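Local coordinates for periplasmic binding protein/LacI transcriptional regulator (Shewanella sp. ANA-3, PDB 5OCP) that binds L-arabinofuranose in both its alpha and beta forms in the periplasm, as the binding-protein component of an arabinose ABC transporter, at residues W70-K78 with I91-F99. Numbering follows the deposited sequence.
Sequences WKPVLKEAK and IKVDDDSLF
I91 lays its CG2 methyl over one face of the W70 indole, a CH-pi contact with CG2 3.9 Å from the centroid of the five-membered ring and 22° off the normal. The ring's NE1 donates to the backbone O of V66, which helps fix how the indole is turned. Cutting W70 back to an alanine is likely to leave the I91 methyl without its flat partner and V66 O without this donor. The other branch of I91 meets L74 tip to tip, tightly, CD1 to CD1 at 3.4 Å. L74 also packs on V93 and, through CB, on L98 CB. L98 sends CD2 to K75 CG, 3.7 Å away, and the same methyl meets K78 CD, the two side chains crossing at about a right angle.

K78 runs extended until its last torsion, and NZ donates to S97 O at 3.1 Å, from well above the carbonyl plane. S97 N closes an Asx turn on D95 OD1, and S97 OG donates to the same oxygen from the same face of the carboxylate. K71 NZ and D94 OD2 form only a long salt bridge, 3.9 Å. One water links W70 N to K92 O, another L74 O to L98 O.

Helix 71-79, with L74 against V84, is thus joined to the loop after strand 84-87; it is the helix of a beta-alpha-beta crossover between parallel neighbours 59-62 and 84-87, in one of the two alpha/beta lobes of the type I periplasmic binding protein fold.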
# COMPACT_ATOMS: atom_id res chain seq x y z
N TRP A 70 19.41 3.79 -1.04
CA TRP A 70 19.55 3.18 0.27
C TRP A 70 20.92 2.59 0.61
O TRP A 70 21.19 2.26 1.78
CB TRP A 70 18.50 2.07 0.50
CG TRP A 70 17.10 2.67 0.46
CD1 TRP A 70 16.27 2.66 -0.59
CD2 TRP A 70 16.42 3.35 1.53
NE1 TRP A 70 15.07 3.27 -0.27
CE2 TRP A 70 15.15 3.71 1.04
CE3 TRP A 70 16.74 3.65 2.85
CZ2 TRP A 70 14.22 4.40 1.82
CZ3 TRP A 70 15.82 4.32 3.61
CH2 TRP A 70 14.55 4.66 3.09
N LYS A 71 21.75 2.36 -0.39
CA LYS A 71 22.97 1.59 -0.12
C LYS A 71 23.92 2.12 0.96
O LYS A 71 24.38 1.38 1.87
CB LYS A 71 23.75 1.39 -1.45
CG LYS A 71 24.99 0.51 -1.29
CD LYS A 71 25.49 -0.15 -2.58
CE LYS A 71 25.75 0.87 -3.69
NZ LYS A 71 26.88 0.47 -4.61
N PRO A 72 24.15 3.43 0.94
CA PRO A 72 25.06 3.97 1.98
C PRO A 72 24.58 3.70 3.39
O PRO A 72 25.37 3.19 4.22
CB PRO A 72 25.12 5.45 1.67
CG PRO A 72 24.77 5.56 0.24
CD PRO A 72 23.76 4.45 -0.02
N VAL A 73 23.28 4.01 3.68
CA VAL A 73 22.78 3.76 5.03
C VAL A 73 22.73 2.30 5.38
O VAL A 73 23.01 1.93 6.52
CB VAL A 73 21.48 4.58 5.35
CG1 VAL A 73 20.20 3.95 4.73
CG2 VAL A 73 21.37 4.79 6.83
N LEU A 74 22.41 1.40 4.43
CA LEU A 74 22.41 0.01 4.70
C LEU A 74 23.80 -0.50 5.02
O LEU A 74 23.98 -1.31 5.89
CB LEU A 74 21.82 -0.81 3.53
CG LEU A 74 20.31 -0.55 3.45
CD1 LEU A 74 19.72 -1.15 2.19
CD2 LEU A 74 19.58 -1.04 4.67
N LYS A 75 24.78 0.05 4.34
CA LYS A 75 26.20 -0.35 4.64
C LYS A 75 26.64 0.07 6.05
O LYS A 75 27.23 -0.70 6.78
CB LYS A 75 27.13 0.21 3.57
CG LYS A 75 27.17 -0.62 2.31
CD LYS A 75 27.77 0.13 1.16
CE LYS A 75 29.22 0.51 1.41
NZ LYS A 75 29.93 0.79 0.12
N GLU A 76 26.16 1.23 6.46
CA GLU A 76 26.34 1.69 7.82
C GLU A 76 25.74 0.76 8.85
O GLU A 76 26.35 0.47 9.89
CB GLU A 76 25.78 3.11 7.99
CG GLU A 76 26.61 4.21 7.32
CD GLU A 76 25.92 5.56 7.24
OE1 GLU A 76 25.08 5.86 8.08
OE2 GLU A 76 26.24 6.35 6.31
N ALA A 77 24.46 0.35 8.65
CA ALA A 77 23.90 -0.62 9.49
C ALA A 77 24.67 -1.96 9.55
O ALA A 77 24.77 -2.61 10.61
CB ALA A 77 22.44 -0.87 9.09
N LYS A 78 25.18 -2.38 8.42
CA LYS A 78 25.87 -3.61 8.34
C LYS A 78 27.17 -3.54 9.17
O LYS A 78 27.48 -4.43 9.97
CB LYS A 78 26.16 -3.98 6.91
CG LYS A 78 26.72 -5.41 6.84
CD LYS A 78 26.80 -5.85 5.38
CE LYS A 78 27.44 -7.24 5.22
NZ LYS A 78 26.42 -8.31 5.39
N ILE A 91 13.47 -2.10 -1.93
CA ILE A 91 14.68 -1.32 -2.20
C ILE A 91 15.38 -1.98 -3.40
O ILE A 91 15.18 -3.17 -3.66
CB ILE A 91 15.60 -1.27 -0.97
CG1 ILE A 91 16.13 -2.64 -0.63
CG2 ILE A 91 14.89 -0.61 0.22
CD1 ILE A 91 17.17 -2.68 0.50
N LYS A 92 16.08 -1.20 -4.19
CA LYS A 92 16.96 -1.76 -5.23
C LYS A 92 18.39 -1.70 -4.74
O LYS A 92 18.95 -0.61 -4.62
CB LYS A 92 16.79 -1.01 -6.56
CG LYS A 92 15.45 -1.23 -7.22
CD LYS A 92 15.08 -2.66 -7.57
CE LYS A 92 13.67 -2.75 -8.15
NZ LYS A 92 13.54 -2.20 -9.54
N VAL A 93 18.95 -2.83 -4.39
CA VAL A 93 20.34 -2.88 -4.02
C VAL A 93 21.00 -4.03 -4.75
O VAL A 93 20.37 -4.94 -5.14
CB VAL A 93 20.59 -3.01 -2.52
CG1 VAL A 93 20.17 -1.76 -1.81
CG2 VAL A 93 19.92 -4.20 -1.93
N ASP A 94 22.32 -3.96 -4.90
CA ASP A 94 23.07 -4.99 -5.61
C ASP A 94 23.63 -6.11 -4.74
O ASP A 94 24.23 -7.05 -5.24
CB ASP A 94 24.21 -4.35 -6.42
CG ASP A 94 25.20 -3.60 -5.54
OD1 ASP A 94 25.00 -3.58 -4.31
OD2 ASP A 94 26.17 -3.04 -6.08
N ASP A 95 23.43 -6.01 -3.42
CA ASP A 95 23.91 -7.02 -2.54
C ASP A 95 22.90 -7.30 -1.51
O ASP A 95 22.70 -6.57 -0.63
CB ASP A 95 25.18 -6.46 -1.90
CG ASP A 95 25.80 -7.35 -0.89
OD1 ASP A 95 25.31 -8.42 -0.63
OD2 ASP A 95 26.82 -6.95 -0.35
N ASP A 96 22.33 -8.50 -1.56
CA ASP A 96 21.29 -8.88 -0.64
C ASP A 96 21.71 -9.19 0.81
O ASP A 96 20.90 -9.45 1.63
CB ASP A 96 20.38 -9.93 -1.26
CG ASP A 96 19.60 -9.41 -2.50
OD1 ASP A 96 19.55 -8.21 -2.78
OD2 ASP A 96 19.02 -10.22 -3.22
N SER A 97 23.03 -9.16 1.09
CA SER A 97 23.50 -9.28 2.41
C SER A 97 23.30 -7.96 3.14
O SER A 97 23.52 -7.90 4.30
CB SER A 97 24.96 -9.67 2.47
OG SER A 97 25.76 -8.62 2.05
N LEU A 98 22.88 -6.91 2.44
CA LEU A 98 22.59 -5.62 3.13
C LEU A 98 21.24 -5.57 3.91
O LEU A 98 20.94 -4.54 4.56
CB LEU A 98 22.70 -4.51 2.15
CG LEU A 98 24.07 -4.16 1.63
CD1 LEU A 98 23.89 -3.24 0.46
CD2 LEU A 98 24.94 -3.53 2.69
N PHE A 99 20.45 -6.66 3.87
CA PHE A 99 19.27 -6.80 4.65
C PHE A 99 19.07 -8.28 5.06
O PHE A 99 19.61 -9.23 4.42
CB PHE A 99 18.08 -6.16 3.90
CG PHE A 99 17.70 -6.88 2.66
CD1 PHE A 99 16.78 -7.93 2.71
CD2 PHE A 99 18.25 -6.50 1.44
CE1 PHE A 99 16.45 -8.60 1.56
CE2 PHE A 99 17.98 -7.20 0.29
CZ PHE A 99 17.06 -8.27 0.36
O HOH W 1 18.59 1.62 -2.86
O HOH W 2 22.20 -3.39 6.39